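Local coordinates for protein glucose-6-phosphate isomerase (Thermus thermophilus, PDB 1ZZG) that probably catalyses the reversible isomerisation of glucose 6-phosphate to fructose 6-phosphate, a shared step of glycolysis and gluconeogenesis, at residues Pro64-Phe69 and Leu199-Ala204; Leu98-Val101 and Pro105-Arg108; Arg116-Asn121 and Leu140-Ala145. One frame throughout, in Å; residues are numbered along the deposited sequence.

Contact 1: Pro64-Phe69 and Leu199-Ala204; sequences PWVEDF and LAFAGA
F201 and F69 meet ring to ring, and V66 meets a different part of the F201 ring. The two phenylalanine rings are neither stacked nor T-shaped. Their planes are inclined at 48° and their centroids lie 5.5 Å apart. The closest approach is F69 CE1 to F201 CD2, at 3.6 Å. F69 CD1 lies 3.9 Å from F201 CG. F69 CD1 and CE1 thus lie obliquely against CG and CD2 of F201. F69 has its ring anti to its own backbone N (chi1 -170°), which carries CE1 across to the helix.

V66 and F69 both cross F201 at about a right angle. V66 CG2 lies 3.7 Å from F201 CE1. V66 CG1 reaches F201 CD1 at 4.1 Å. F201 therefore touches V66 through CD1 and CE1, and F69 mainly through CG and CD2. Replacing F201 with alanine would probably open a gap beside V66 and F69 and leave the F69 ring without its aromatic partner.

All three residues are buried and meet through apolar surfaces. The contact joins F69 of strand 68-72 and V66 of the loop before it to helix 193-201. This packs the helix on the five-stranded parallel sheet, consistent with the SIS-type alpha/beta fold of the family. L119 of the adjacent strand 118-124 touches V66 and F201. Y59 and R60 of helix 52-61 also pack on F201.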
ATOM      1  N   PRO A  64      -6.852  27.956 -13.827  1.00 33.13           N
ATOM      2  CA  PRO A  64      -5.547  28.070 -13.172  1.00 32.31           C
ATOM      3  C   PRO A  64      -5.637  28.407 -11.683  1.00 32.26           C
ATOM      4  O   PRO A  64      -4.620  28.493 -11.002  1.00 32.23           O
ATOM      5  CB  PRO A  64      -4.871  29.181 -13.966  1.00 33.75           C
ATOM      6  CG  PRO A  64      -6.032  30.092 -14.271  1.00 34.22           C
ATOM      7  CD  PRO A  64      -7.094  29.111 -14.715  1.00 33.28           C
ATOM      8  N   TRP A  65      -6.854  28.598 -11.185  1.00 31.93           N
ATOM      9  CA  TRP A  65      -7.070  28.933  -9.778  1.00 31.67           C
ATOM     10  C   TRP A  65      -7.028  27.728  -8.836  1.00 31.75           C
ATOM     11  O   TRP A  65      -6.935  27.894  -7.619  1.00 30.92           O
ATOM     12  CB  TRP A  65      -8.421  29.627  -9.611  1.00 31.46           C
ATOM     13  CG  TRP A  65      -9.545  28.839 -10.209  1.00 30.37           C
ATOM     14  CD1 TRP A  65     -10.026  28.932 -11.487  1.00 29.43           C
ATOM     15  CD2 TRP A  65     -10.284  27.790  -9.578  1.00 28.98           C
ATOM     16  NE1 TRP A  65     -11.018  28.001 -11.689  1.00 29.41           N
ATOM     17  CE2 TRP A  65     -11.197  27.286 -10.534  1.00 29.00           C
ATOM     18  CE3 TRP A  65     -10.263  27.223  -8.296  1.00 29.76           C
ATOM     19  CZ2 TRP A  65     -12.083  26.239 -10.248  1.00 27.85           C
ATOM     20  CZ3 TRP A  65     -11.145  26.181  -8.011  1.00 29.34           C
ATOM     21  CH2 TRP A  65     -12.041  25.701  -8.984  1.00 26.94           C
ATOM     22  N   VAL A  66      -7.106  26.522  -9.389  1.00 30.95           N
ATOM     23  CA  VAL A  66      -7.103  25.315  -8.567  1.00 30.42           C
ATOM     24  C   VAL A  66      -5.770  25.025  -7.876  1.00 30.19           C
ATOM     25  O   VAL A  66      -4.731  24.916  -8.528  1.00 31.06           O
ATOM     26  CB  VAL A  66      -7.498  24.067  -9.399  1.00 29.64           C
ATOM     27  CG1 VAL A  66      -7.365  22.807  -8.547  1.00 29.82           C
ATOM     28  CG2 VAL A  66      -8.927  24.207  -9.906  1.00 28.82           C
ATOM     29  N   GLU A  67      -5.818  24.903  -6.550  1.00 30.36           N
ATOM     30  CA  GLU A  67      -4.639  24.589  -5.748  1.00 30.31           C
ATOM     31  C   GLU A  67      -4.848  23.231  -5.087  1.00 28.94           C
ATOM     32  O   GLU A  67      -3.894  22.560  -4.703  1.00 28.39           O
ATOM     33  CB  GLU A  67      -4.409  25.648  -4.669  1.00 33.43           C
ATOM     34  CG  GLU A  67      -3.697  26.903  -5.156  1.00 39.24           C
ATOM     35  CD  GLU A  67      -3.370  27.864  -4.023  1.00 41.87           C
ATOM     36  OE1 GLU A  67      -2.902  27.397  -2.960  1.00 45.64           O
ATOM     37  OE2 GLU A  67      -3.567  29.085  -4.195  1.00 43.98           O
ATOM     38  N   ASP A  68      -6.109  22.840  -4.944  1.00 27.62           N
ATOM     39  CA  ASP A  68      -6.448  21.557  -4.343  1.00 28.18           C
ATOM     40  C   ASP A  68      -7.452  20.832  -5.231  1.00 28.06           C
ATOM     41  O   ASP A  68      -8.493  21.378  -5.590  1.00 28.37           O
ATOM     42  CB  ASP A  68      -7.019  21.765  -2.936  1.00 27.74           C
ATOM     43  CG  ASP A  68      -5.969  22.259  -1.947  1.00 30.25           C
ATOM     44  OD1 ASP A  68      -5.276  21.419  -1.330  1.00 29.53           O
ATOM     45  OD2 ASP A  68      -5.820  23.492  -1.802  1.00 30.54           O
ATOM     46  N   PHE A  69      -7.118  19.598  -5.592  1.00 27.10           N
ATOM     47  CA  PHE A  69      -7.963  18.770  -6.447  1.00 25.11           C
ATOM     48  C   PHE A  69      -8.485  17.603  -5.611  1.00 25.85           C
ATOM     49  O   PHE A  69      -7.713  16.727  -5.219  1.00 25.61           O
ATOM     50  CB  PHE A  69      -7.124  18.235  -7.612  1.00 24.86           C
ATOM     51  CG  PHE A  69      -7.922  17.566  -8.691  1.00 24.87           C
ATOM     52  CD1 PHE A  69      -8.171  18.220  -9.894  1.00 23.73           C
ATOM     53  CD2 PHE A  69      -8.404  16.271  -8.523  1.00 24.37           C
ATOM     54  CE1 PHE A  69      -8.888  17.595 -10.915  1.00 22.77           C
ATOM     55  CE2 PHE A  69      -9.122  15.639  -9.535  1.00 23.61           C
ATOM     56  CZ  PHE A  69      -9.362  16.303 -10.735  1.00 22.82           C
ATOM     57  N   LEU A 199      -4.277  14.349 -14.075  1.00 24.68           N
ATOM     58  CA  LEU A 199      -2.904  14.519 -14.551  1.00 25.39           C
ATOM     59  C   LEU A 199      -2.682  15.889 -15.181  1.00 24.47           C
ATOM     60  O   LEU A 199      -1.586  16.454 -15.093  1.00 24.99           O
ATOM     61  CB  LEU A 199      -2.528  13.437 -15.560  1.00 25.08           C
ATOM     62  CG  LEU A 199      -1.897  12.176 -14.973  1.00 28.48           C
ATOM     63  CD1 LEU A 199      -1.577  11.212 -16.110  1.00 29.70           C
ATOM     64  CD2 LEU A 199      -0.626  12.531 -14.193  1.00 26.60           C
ATOM     65  N   ALA A 200      -3.720  16.422 -15.820  1.00 23.91           N
ATOM     66  CA  ALA A 200      -3.611  17.738 -16.441  1.00 25.04           C
ATOM     67  C   ALA A 200      -3.310  18.753 -15.346  1.00 25.55           C
ATOM     68  O   ALA A 200      -2.370  19.535 -15.460  1.00 26.52           O
ATOM     69  CB  ALA A 200      -4.911  18.100 -17.161  1.00 22.82           C
ATOM     70  N   PHE A 201      -4.104  18.722 -14.276  1.00 26.67           N
ATOM     71  CA  PHE A 201      -3.915  19.638 -13.159  1.00 27.92           C
ATOM     72  C   PHE A 201      -2.593  19.381 -12.446  1.00 28.37           C
ATOM     73  O   PHE A 201      -2.097  20.237 -11.716  1.00 29.26           O
ATOM     74  CB  PHE A 201      -5.096  19.531 -12.188  1.00 27.66           C
ATOM     75  CG  PHE A 201      -6.307  20.300 -12.640  1.00 27.79           C
ATOM     76  CD1 PHE A 201      -6.418  21.666 -12.371  1.00 28.64           C
ATOM     77  CD2 PHE A 201      -7.295  19.683 -13.398  1.00 27.95           C
ATOM     78  CE1 PHE A 201      -7.502  22.404 -12.854  1.00 30.19           C
ATOM     79  CE2 PHE A 201      -8.381  20.408 -13.888  1.00 30.25           C
ATOM     80  CZ  PHE A 201      -8.487  21.774 -13.616  1.00 28.91           C
ATOM     81  N   ALA A 202      -2.021  18.202 -12.670  1.00 26.06           N
ATOM     82  CA  ALA A 202      -0.740  17.857 -12.065  1.00 26.31           C
ATOM     83  C   ALA A 202       0.388  18.371 -12.964  1.00 25.22           C
ATOM     84  O   ALA A 202       1.569  18.274 -12.624  1.00 26.50           O
ATOM     85  CB  ALA A 202      -0.635  16.347 -11.892  1.00 26.21           C
ATOM     86  N   GLY A 203       0.004  18.914 -14.115  1.00 24.34           N
ATOM     87  CA  GLY A 203       0.970  19.442 -15.066  1.00 26.58           C
ATOM     88  C   GLY A 203       1.813  18.401 -15.785  1.00 27.63           C
ATOM     89  O   GLY A 203       2.928  18.697 -16.215  1.00 26.69           O
ATOM     90  N   ALA A 204       1.290  17.186 -15.914  1.00 25.02           N
ATOM     91  CA  ALA A 204       2.016  16.104 -16.577  1.00 24.44           C
ATOM     92  C   ALA A 204       1.792  16.099 -18.090  1.00 24.55           C
ATOM     93  O   ALA A 204       0.824  16.676 -18.585  1.00 23.54           O
ATOM     94  CB  ALA A 204       1.592  14.769 -15.983  1.00 26.94           C
TER

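Contact 2: Leu98-Val101 and Pro105-Arg108; sequences LDHV and PILR
I106 reaches from its helix toward L98 and H100. Its CG1 branch does the touching. CG1 is anti to the carbonyl carbon (chi1 -69°), and the chain then runs extended to CD1 (chi2 171°). This brings CD1 against both residues. L98 CD2 lies 3.9 Å from I106 CD1, and the two side chains cross at about a right angle. H100 CE1 is 3.7 Å from I106 CG1.

The H100 ring is held with CG between its own backbone N and carbonyl carbon (chi1 68°). Its ND1 accepts a hydrogen bond from the backbone N of E102. That bond helps fix the ring's rotation, while CE1 next to it faces the helix. P105 adds a second apolar surface, with its CB 3.8 Å from H100 CE1. V101 contributes through its backbone, its CA lying 4.2 Å from I106 CD1.

The contact packs the loop after strand 94-98 against the first turn of helix 103-112. It is a strand-to-helix turn of the alpha/beta fold. F139 of helix 130-147 packs on L98, and E131 of that helix on V101. E252 and R253 of the second subunit pack on H100 and P105, respectively, which places the contact at the subunit interface.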
ATOM      1  N   LEU A  98     -10.884  10.833  -2.078  1.00 25.14           N
ATOM      2  CA  LEU A  98     -11.971  10.315  -1.264  1.00 24.13           C
ATOM      3  C   LEU A  98     -12.332   8.945  -1.830  1.00 24.56           C
ATOM      4  O   LEU A  98     -13.285   8.799  -2.605  1.00 23.02           O
ATOM      5  CB  LEU A  98     -13.188  11.242  -1.297  1.00 23.47           C
ATOM      6  CG  LEU A  98     -13.479  11.922   0.045  1.00 26.48           C
ATOM      7  CD1 LEU A  98     -12.437  13.025   0.282  1.00 25.46           C
ATOM      8  CD2 LEU A  98     -14.895  12.511   0.049  1.00 24.64           C
ATOM      9  N   ASP A  99     -11.526   7.955  -1.453  1.00 24.69           N
ATOM     10  CA  ASP A  99     -11.699   6.566  -1.873  1.00 24.21           C
ATOM     11  C   ASP A  99     -12.066   5.776  -0.622  1.00 25.39           C
ATOM     12  O   ASP A  99     -11.640   4.636  -0.427  1.00 24.07           O
ATOM     13  CB  ASP A  99     -10.390   6.039  -2.464  1.00 24.55           C
ATOM     14  CG  ASP A  99      -9.221   6.155  -1.498  1.00 26.95           C
ATOM     15  OD1 ASP A  99      -9.352   6.895  -0.498  1.00 28.01           O
ATOM     16  OD2 ASP A  99      -8.170   5.513  -1.736  1.00 25.87           O
ATOM     17  N   HIS A 100     -12.863   6.409   0.231  1.00 23.97           N
ATOM     18  CA  HIS A 100     -13.285   5.801   1.485  1.00 24.89           C
ATOM     19  C   HIS A 100     -14.424   6.657   2.037  1.00 25.00           C
ATOM     20  O   HIS A 100     -14.740   7.717   1.484  1.00 25.65           O
ATOM     21  CB  HIS A 100     -12.116   5.825   2.463  1.00 23.28           C
ATOM     22  CG  HIS A 100     -11.749   7.208   2.897  1.00 24.82           C
ATOM     23  ND1 HIS A 100     -12.406   7.863   3.916  1.00 24.15           N
ATOM     24  CD2 HIS A 100     -10.855   8.091   2.395  1.00 23.68           C
ATOM     25  CE1 HIS A 100     -11.931   9.091   4.022  1.00 25.74           C
ATOM     26  NE2 HIS A 100     -10.991   9.256   3.110  1.00 25.25           N
ATOM     27  N   VAL A 101     -15.032   6.209   3.128  1.00 25.59           N
ATOM     28  CA  VAL A 101     -16.127   6.956   3.729  1.00 26.27           C
ATOM     29  C   VAL A 101     -15.966   7.152   5.237  1.00 27.07           C
ATOM     30  O   VAL A 101     -16.945   7.391   5.939  1.00 26.72           O
ATOM     31  CB  VAL A 101     -17.483   6.270   3.442  1.00 26.44           C
ATOM     32  CG1 VAL A 101     -17.804   6.361   1.952  1.00 26.21           C
ATOM     33  CG2 VAL A 101     -17.427   4.813   3.869  1.00 27.59           C
ATOM     34  N   PRO A 105     -11.273  11.782   8.407  1.00 27.20           N
ATOM     35  CA  PRO A 105     -10.400  12.300   7.342  1.00 25.84           C
ATOM     36  C   PRO A 105     -11.131  13.296   6.428  1.00 26.23           C
ATOM     37  O   PRO A 105     -10.564  14.291   5.983  1.00 28.27           O
ATOM     38  CB  PRO A 105      -9.979  11.037   6.594  1.00 25.97           C
ATOM     39  CG  PRO A 105     -10.020   9.977   7.669  1.00 24.83           C
ATOM     40  CD  PRO A 105     -11.292  10.306   8.401  1.00 26.62           C
ATOM     41  N   ILE A 106     -12.398  13.019   6.159  1.00 25.90           N
ATOM     42  CA  ILE A 106     -13.195  13.888   5.309  1.00 27.11           C
ATOM     43  C   ILE A 106     -13.485  15.208   6.027  1.00 26.94           C
ATOM     44  O   ILE A 106     -13.410  16.278   5.432  1.00 26.67           O
ATOM     45  CB  ILE A 106     -14.494  13.168   4.910  1.00 27.01           C
ATOM     46  CG1 ILE A 106     -14.134  12.007   3.969  1.00 26.28           C
ATOM     47  CG2 ILE A 106     -15.472  14.138   4.250  1.00 27.48           C
ATOM     48  CD1 ILE A 106     -15.263  11.060   3.659  1.00 24.31           C
ATOM     49  N   LEU A 107     -13.781  15.115   7.318  1.00 28.34           N
ATOM     50  CA  LEU A 107     -14.070  16.283   8.139  1.00 30.01           C
ATOM     51  C   LEU A 107     -12.824  17.174   8.200  1.00 30.44           C
ATOM     52  O   LEU A 107     -12.921  18.400   8.220  1.00 28.70           O
ATOM     53  CB  LEU A 107     -14.465  15.813   9.537  1.00 33.39           C
ATOM     54  CG  LEU A 107     -15.648  16.449  10.271  1.00 36.50           C
ATOM     55  CD1 LEU A 107     -16.821  16.692   9.334  1.00 37.13           C
ATOM     56  CD2 LEU A 107     -16.049  15.510  11.399  1.00 37.03           C
ATOM     57  N   ARG A 108     -11.654  16.541   8.222  1.00 29.93           N
ATOM     58  CA  ARG A 108     -10.384  17.260   8.266  1.00 31.93           C
ATOM     59  C   ARG A 108     -10.244  18.092   6.993  1.00 31.00           C
ATOM     60  O   ARG A 108      -9.854  19.262   7.045  1.00 30.87           O
ATOM     61  CB  ARG A 108      -9.223  16.270   8.367  1.00 34.26           C
ATOM     62  CG  ARG A 108      -7.889  16.878   8.772  1.00 40.25           C
ATOM     63  CD  ARG A 108      -6.800  15.805   8.751  1.00 44.78           C
ATOM     64  NE  ARG A 108      -5.560  16.234   9.392  1.00 50.42           N
ATOM     65  CZ  ARG A 108      -5.383  16.328  10.708  1.00 53.00           C
ATOM     66  NH1 ARG A 108      -6.372  16.021  11.540  1.00 53.40           N
ATOM     67  NH2 ARG A 108      -4.212  16.727  11.192  1.00 53.71           N
TER

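Contact 3: Arg116-Asn121 and Leu140-Ala145; sequences RKTLVN and LKWLKA
V120 and L143 make the purely apolar contact. V120 CG2 lies 3.9 Å from L143 CD1 and 4.2 Å from L143 CD2. The valine thus meets both methyls of the leucine. L143 has an extended second torsion (chi2 179°) that carries CD1 out to V120.

T118 and W142 make the aromatic contact. The indole meets the threonine with its edge. T118 OG1 lies in the plane of the ring, 3.9 Å from W142 CH2. T118 CG2 is 4.2 Å from W142 CZ3. The two side chains cross at about a right angle. W142 has its ring anti to its backbone N (chi1 -175°), which puts the six-membered ring against the strand.

The polar atoms of this pair bond to other residues. T118 OG1 is hydrogen-bonded to the backbone O of D114. W142 NE1, on the five-membered ring, donates to the backbone O of L110. F139 and H146 also meet the indole, each in an edge-to-face pair.

T118 and V120 point from one side of strand 118-124 toward W142 and L143 of helix 130-147, within a beta-alpha-beta unit, and all four are buried. No hydrogen bond or salt bridge links the two segments. Strand and helix are therefore joined here by van der Waals contact, and the buried hydroxyl and indole N-H find their partners in nearby backbone carbonyls.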
ATOM      1  N   ARG A 116     -12.583  28.207  -2.179  1.00 34.03           N
ATOM      2  CA  ARG A 116     -12.259  29.022  -3.344  1.00 35.57           C
ATOM      3  C   ARG A 116     -11.107  28.478  -4.180  1.00 34.62           C
ATOM      4  O   ARG A 116     -10.977  28.817  -5.356  1.00 33.93           O
ATOM      5  CB  ARG A 116     -11.919  30.448  -2.915  1.00 38.32           C
ATOM      6  CG  ARG A 116     -12.961  31.124  -2.039  1.00 44.15           C
ATOM      7  CD  ARG A 116     -12.795  32.629  -2.131  1.00 48.14           C
ATOM      8  NE  ARG A 116     -13.217  33.111  -3.446  1.00 52.86           N
ATOM      9  CZ  ARG A 116     -12.688  34.156  -4.077  1.00 54.91           C
ATOM     10  NH1 ARG A 116     -11.698  34.848  -3.521  1.00 55.73           N
ATOM     11  NH2 ARG A 116     -13.154  34.513  -5.268  1.00 56.25           N
ATOM     12  N   LYS A 117     -10.268  27.646  -3.569  1.00 34.68           N
ATOM     13  CA  LYS A 117      -9.112  27.072  -4.258  1.00 35.07           C
ATOM     14  C   LYS A 117      -9.272  25.576  -4.503  1.00 33.87           C
ATOM     15  O   LYS A 117      -8.327  24.908  -4.928  1.00 33.75           O
ATOM     16  CB  LYS A 117      -7.849  27.277  -3.422  1.00 36.94           C
ATOM     17  CG  LYS A 117      -7.460  28.715  -3.151  1.00 40.79           C
ATOM     18  CD  LYS A 117      -6.321  28.731  -2.142  1.00 44.06           C
ATOM     19  CE  LYS A 117      -5.547  30.036  -2.154  1.00 47.12           C
ATOM     20  NZ  LYS A 117      -4.340  29.942  -1.280  1.00 49.64           N
ATOM     21  N   THR A 118     -10.468  25.057  -4.245  1.00 30.90           N
ATOM     22  CA  THR A 118     -10.724  23.633  -4.394  1.00 29.78           C
ATOM     23  C   THR A 118     -11.600  23.241  -5.582  1.00 30.45           C
ATOM     24  O   THR A 118     -12.642  23.849  -5.827  1.00 29.12           O
ATOM     25  CB  THR A 118     -11.391  23.068  -3.114  1.00 31.10           C
ATOM     26  OG1 THR A 118     -10.571  23.361  -1.974  1.00 29.25           O
ATOM     27  CG2 THR A 118     -11.587  21.563  -3.227  1.00 29.10           C
ATOM     28  N   LEU A 119     -11.158  22.228  -6.323  1.00 27.76           N
ATOM     29  CA  LEU A 119     -11.932  21.703  -7.440  1.00 26.61           C
ATOM     30  C   LEU A 119     -12.290  20.274  -7.056  1.00 25.70           C
ATOM     31  O   LEU A 119     -11.419  19.498  -6.653  1.00 23.93           O
ATOM     32  CB  LEU A 119     -11.119  21.686  -8.739  1.00 26.59           C
ATOM     33  CG  LEU A 119     -11.864  21.010  -9.897  1.00 24.56           C
ATOM     34  CD1 LEU A 119     -13.148  21.779 -10.210  1.00 26.47           C
ATOM     35  CD2 LEU A 119     -10.974  20.947 -11.122  1.00 24.84           C
ATOM     36  N   VAL A 120     -13.567  19.930  -7.161  1.00 24.82           N
ATOM     37  CA  VAL A 120     -14.016  18.591  -6.820  1.00 24.41           C
ATOM     38  C   VAL A 120     -14.341  17.826  -8.101  1.00 24.90           C
ATOM     39  O   VAL A 120     -15.054  18.326  -8.970  1.00 24.44           O
ATOM     40  CB  VAL A 120     -15.263  18.641  -5.913  1.00 23.37           C
ATOM     41  CG1 VAL A 120     -15.688  17.230  -5.523  1.00 23.11           C
ATOM     42  CG2 VAL A 120     -14.957  19.466  -4.667  1.00 25.68           C
ATOM     43  N   ASN A 121     -13.801  16.618  -8.213  1.00 24.18           N
ATOM     44  CA  ASN A 121     -14.014  15.777  -9.387  1.00 24.25           C
ATOM     45  C   ASN A 121     -14.678  14.474  -8.962  1.00 24.44           C
ATOM     46  O   ASN A 121     -14.035  13.618  -8.346  1.00 24.98           O
ATOM     47  CB  ASN A 121     -12.662  15.486 -10.057  1.00 25.34           C
ATOM     48  CG  ASN A 121     -12.779  14.607 -11.298  1.00 24.27           C
ATOM     49  OD1 ASN A 121     -11.792  14.009 -11.727  1.00 24.25           O
ATOM     50  ND2 ASN A 121     -13.976  14.535 -11.886  1.00 21.66           N
ATOM     51  N   LEU A 140     -20.938  18.476  -1.730  1.00 30.43           N
ATOM     52  CA  LEU A 140     -21.885  19.370  -2.384  1.00 31.29           C
ATOM     53  C   LEU A 140     -22.396  20.413  -1.387  1.00 32.02           C
ATOM     54  O   LEU A 140     -22.414  21.605  -1.686  1.00 32.74           O
ATOM     55  CB  LEU A 140     -23.041  18.570  -2.961  1.00 32.33           C
ATOM     56  CG  LEU A 140     -22.982  18.324  -4.471  1.00 35.07           C
ATOM     57  CD1 LEU A 140     -24.161  17.476  -4.895  1.00 34.76           C
ATOM     58  CD2 LEU A 140     -22.993  19.655  -5.205  1.00 34.59           C
ATOM     59  N   LYS A 141     -22.799  19.958  -0.204  1.00 30.66           N
ATOM     60  CA  LYS A 141     -23.291  20.839   0.852  1.00 30.80           C
ATOM     61  C   LYS A 141     -22.221  21.890   1.171  1.00 31.23           C
ATOM     62  O   LYS A 141     -22.502  23.085   1.283  1.00 30.43           O
ATOM     63  CB  LYS A 141     -23.610  20.003   2.102  1.00 32.34           C
ATOM     64  CG  LYS A 141     -24.121  20.793   3.308  1.00 34.46           C
ATOM     65  CD  LYS A 141     -24.183  19.933   4.567  1.00 36.12           C
ATOM     66  CE  LYS A 141     -24.571  20.752   5.800  1.00 38.10           C
ATOM     67  NZ  LYS A 141     -25.919  21.375   5.691  1.00 40.03           N
ATOM     68  N   TRP A 142     -20.986  21.419   1.286  1.00 29.05           N
ATOM     69  CA  TRP A 142     -19.835  22.253   1.605  1.00 28.65           C
ATOM     70  C   TRP A 142     -19.613  23.316   0.532  1.00 29.56           C
ATOM     71  O   TRP A 142     -19.466  24.503   0.837  1.00 29.14           O
ATOM     72  CB  TRP A 142     -18.605  21.350   1.731  1.00 28.58           C
ATOM     73  CG  TRP A 142     -17.339  22.005   2.171  1.00 28.24           C
ATOM     74  CD1 TRP A 142     -17.021  22.436   3.432  1.00 28.49           C
ATOM     75  CD2 TRP A 142     -16.181  22.229   1.367  1.00 27.90           C
ATOM     76  NE1 TRP A 142     -15.730  22.906   3.460  1.00 26.93           N
ATOM     77  CE2 TRP A 142     -15.191  22.791   2.205  1.00 27.84           C
ATOM     78  CE3 TRP A 142     -15.881  22.007   0.017  1.00 28.88           C
ATOM     79  CZ2 TRP A 142     -13.917  23.131   1.735  1.00 27.55           C
ATOM     80  CZ3 TRP A 142     -14.617  22.344  -0.451  1.00 27.62           C
ATOM     81  CH2 TRP A 142     -13.648  22.903   0.411  1.00 28.43           C
ATOM     82  N   LEU A 143     -19.617  22.890  -0.725  1.00 27.13           N
ATOM     83  CA  LEU A 143     -19.406  23.807  -1.838  1.00 27.87           C
ATOM     84  C   LEU A 143     -20.464  24.902  -1.902  1.00 28.94           C
ATOM     85  O   LEU A 143     -20.135  26.085  -2.019  1.00 29.07           O
ATOM     86  CB  LEU A 143     -19.395  23.037  -3.159  1.00 27.44           C
ATOM     87  CG  LEU A 143     -18.208  22.102  -3.394  1.00 27.31           C
ATOM     88  CD1 LEU A 143     -18.388  21.400  -4.736  1.00 28.62           C
ATOM     89  CD2 LEU A 143     -16.914  22.900  -3.369  1.00 25.86           C
ATOM     90  N   LYS A 144     -21.729  24.505  -1.825  1.00 28.07           N
ATOM     91  CA  LYS A 144     -22.822  25.463  -1.880  1.00 31.37           C
ATOM     92  C   LYS A 144     -22.779  26.479  -0.737  1.00 30.47           C
ATOM     93  O   LYS A 144     -22.977  27.674  -0.959  1.00 29.42           O
ATOM     94  CB  LYS A 144     -24.165  24.725  -1.870  1.00 30.79           C
ATOM     95  CG  LYS A 144     -24.425  23.908  -3.124  1.00 31.66           C
ATOM     96  CD  LYS A 144     -25.780  23.235  -3.073  1.00 34.18           C
ATOM     97  CE  LYS A 144     -26.090  22.509  -4.370  1.00 34.33           C
ATOM     98  NZ  LYS A 144     -27.417  21.845  -4.302  1.00 35.48           N
ATOM     99  N   ALA A 145     -22.496  26.006   0.474  1.00 31.56           N
ATOM    100  CA  ALA A 145     -22.456  26.875   1.648  1.00 32.38           C
ATOM    101  C   ALA A 145     -21.350  27.927   1.655  1.00 34.42           C
ATOM    102  O   ALA A 145     -21.546  29.031   2.170  1.00 35.29           O
ATOM    103  CB  ALA A 145     -22.368  26.030   2.921  1.00 32.50           C
TER

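The three contacts belong to one parallel five-stranded sheet and its helices. Contacts 1 and 3 touch directly, with centres 15 Å apart. Strands 68-72 and 118-124 are neighbours there: D68 O lies 2.9 Å from L119 N, a probable hydrogen bond, and F69 CZ packs 3.5 Å from N121 CB. Contact 2 touches neither of the others. Its nearest atoms are about 7 Å from each, and its centre is 20 Å from that of contact 1 and 14 Å from that of contact 3. Contacts 2 and 3 both reach the second subunit, while contact 1 does not. All three lie away from the predicted active-site residues E267 and K406.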